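Local coordinates for O-methyltransferase (Saccharopolyspora spinosa, PDB 4CE0), which probably methylates the rhamnose 4'-hydroxyl of spinosyn precursors, using S-adenosyl-L-methionine and a magnesium ion, at residues V15-I20 / E58-L63. Sequence-based numbering, arbitrary orientation.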
loop_
_atom_site.group_PDB
_atom_site.type_symbol
_atom_site.label_atom_id
_atom_site.label_comp_id
_atom_site.label_asym_id
_atom_site.label_seq_id
_atom_site.Cartn_x
_atom_site.Cartn_y
_atom_site.Cartn_z
ATOM N N VAL A 15 1.400 4.539 1.663
ATOM C CA VAL A 15 2.013 4.306 0.358
ATOM C C VAL A 15 2.186 5.594 -0.475
ATOM O O VAL A 15 3.248 5.834 -1.022
ATOM C CB VAL A 15 1.208 3.272 -0.444
ATOM C CG1 VAL A 15 1.913 2.963 -1.751
ATOM C CG2 VAL A 15 1.010 2.011 0.419
ATOM N N LEU A 16 1.140 6.403 -0.583
ATOM C CA LEU A 16 1.189 7.601 -1.417
ATOM C C LEU A 16 2.230 8.625 -0.937
ATOM O O LEU A 16 2.788 9.367 -1.731
ATOM C CB LEU A 16 -0.190 8.268 -1.429
ATOM C CG LEU A 16 -1.265 7.525 -2.184
ATOM C CD1 LEU A 16 -2.676 8.054 -1.805
ATOM C CD2 LEU A 16 -1.013 7.661 -3.651
ATOM N N THR A 17 2.453 8.682 0.373
ATOM C CA THR A 17 3.503 9.515 0.960
ATOM C C THR A 17 4.869 8.806 1.021
ATOM O O THR A 17 5.849 9.376 1.491
ATOM C CB THR A 17 3.150 9.865 2.393
ATOM O OG1 THR A 17 2.812 8.654 3.060
ATOM C CG2 THR A 17 1.948 10.841 2.461
ATOM N N ASN A 18 4.903 7.559 0.569
ATOM C CA ASN A 18 6.087 6.704 0.631
ATOM C C ASN A 18 6.724 6.574 2.007
ATOM O O ASN A 18 7.942 6.653 2.141
ATOM C CB ASN A 18 7.121 7.173 -0.368
ATOM C CG ASN A 18 8.199 6.107 -0.649
ATOM O OD1 ASN A 18 7.957 4.900 -0.557
ATOM N ND2 ASN A 18 9.390 6.568 -0.984
ATOM N N THR A 19 5.907 6.368 3.030
ATOM C CA THR A 19 6.432 6.107 4.369
ATOM C C THR A 19 6.853 4.655 4.482
ATOM O O THR A 19 7.546 4.297 5.426
ATOM C CB THR A 19 5.418 6.391 5.505
ATOM O OG1 THR A 19 4.367 5.414 5.476
ATOM C CG2 THR A 19 4.830 7.769 5.371
ATOM N N ILE A 20 6.439 3.821 3.528
ATOM C CA ILE A 20 6.837 2.412 3.523
ATOM C C ILE A 20 8.313 2.247 3.151
ATOM O O ILE A 20 9.020 1.485 3.805
ATOM C CB ILE A 20 6.014 1.548 2.541
ATOM C CG1 ILE A 20 4.515 1.704 2.758
ATOM C CG2 ILE A 20 6.360 0.095 2.694
ATOM C CD1 ILE A 20 4.019 1.301 4.133
ATOM N N GLU A 58 -1.236 14.192 7.307
ATOM C CA GLU A 58 -2.228 15.035 7.983
ATOM C C GLU A 58 -3.193 15.629 6.960
ATOM O O GLU A 58 -4.420 15.679 7.161
ATOM C CB GLU A 58 -1.554 16.168 8.768
ATOM C CG GLU A 58 -1.446 15.874 10.241
ATOM C CD GLU A 58 -0.510 16.830 10.989
ATOM O OE1 GLU A 58 0.440 17.380 10.374
ATOM O OE2 GLU A 58 -0.717 17.011 12.208
ATOM N N ARG A 59 -2.653 16.069 5.846
ATOM C CA ARG A 59 -3.540 16.630 4.818
ATOM C C ARG A 59 -4.310 15.534 4.035
ATOM O O ARG A 59 -5.422 15.748 3.567
ATOM C CB ARG A 59 -2.771 17.610 3.943
ATOM C CG ARG A 59 -2.125 18.727 4.794
ATOM C CD ARG A 59 -2.069 20.058 4.095
ATOM N NE ARG A 59 -1.149 20.100 2.960
ATOM C CZ ARG A 59 0.162 20.287 3.061
ATOM N NH1 ARG A 59 0.745 20.402 4.250
ATOM N NH2 ARG A 59 0.893 20.356 1.974
ATOM N N LEU A 60 -3.741 14.342 3.930
ATOM C CA LEU A 60 -4.470 13.237 3.310
ATOM C C LEU A 60 -5.602 12.822 4.253
ATOM O O LEU A 60 -6.688 12.434 3.791
ATOM C CB LEU A 60 -3.544 12.049 3.027
ATOM C CG LEU A 60 -2.733 12.033 1.741
ATOM C CD1 LEU A 60 -1.773 10.874 1.822
ATOM C CD2 LEU A 60 -3.611 11.936 0.493
ATOM N N ASP A 61 -5.381 12.938 5.573
ATOM C CA ASP A 61 -6.445 12.612 6.533
ATOM C C ASP A 61 -7.566 13.634 6.409
ATOM O O ASP A 61 -8.758 13.327 6.547
ATOM C CB ASP A 61 -5.968 12.625 7.988
ATOM C CG ASP A 61 -5.005 11.488 8.324
ATOM O OD1 ASP A 61 -4.895 10.503 7.566
ATOM O OD2 ASP A 61 -4.350 11.587 9.386
ATOM N N ASN A 62 -7.201 14.881 6.207
ATOM C CA ASN A 62 -8.235 15.890 6.011
ATOM C C ASN A 62 -9.034 15.562 4.758
ATOM O O ASN A 62 -10.290 15.652 4.718
ATOM C CB ASN A 62 -7.608 17.284 5.926
ATOM C CG ASN A 62 -8.568 18.317 5.356
ATOM O OD1 ASN A 62 -8.545 18.604 4.155
ATOM N ND2 ASN A 62 -9.440 18.837 6.198
ATOM N N LEU A 63 -8.326 15.148 3.714
ATOM C CA LEU A 63 -9.002 14.879 2.432
ATOM C C LEU A 63 -9.996 13.735 2.621
ATOM O O LEU A 63 -11.128 13.788 2.143
ATOM C CB LEU A 63 -7.972 14.567 1.358
ATOM C CG LEU A 63 -8.444 14.380 -0.086
ATOM C CD1 LEU A 63 -9.390 15.451 -0.500
ATOM C CD2 LEU A 63 -7.230 14.377 -1.035
#
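Leu60 reaches from helix 56-73 to the end of helix 6-16, where it meets Thr17 and Leu16. Its CB points toward that helix end but stays well short of it. Leu60 CG, beside the backbone N (chi1 -85°), carries CD1 forward to Thr17; Leu60 CG itself stays 4.9 Å from Thr17 CG2. The touching is done by CD1. Leu60 CD1 lies 3.8 Å from Thr17 CG2, methyl to methyl, as the two side chains pass alongside in opposite senses. Leu60 CD1 also faces Leu16 CB, more loosely, at 4.5 Å. Leu60 CD2 faces Leu16 CD1 but stays 4.6 Å away, short of close contact. No hydrogen bond crosses between 15-20 and 58-63.

The helix end is a Schellman motif. Asn18 has positive phi, and Asn18 N bonds to Val15 O at 2.9 Å. Helix 56-73 leads into strand 78-82, the first strand of the class I, Rossmann-like methyltransferase sheet; helix 6-16 precedes this core and packs on it.

Thr17 presents its methyl because CG2 is anti to its carbonyl carbon. Its OG1 hydrogen-bonds back to Lys13 O and Lys14 O instead. Phe92 of helix 88-100 packs on both Leu16 and Leu60. The Leu60 side chain is about 7 Å from bound S-adenosyl-L-homocysteine. Arg59, the residue before Leu60, forms salt bridges through NE to the magnesium ligand Asp212 and through NH1 to Asp240.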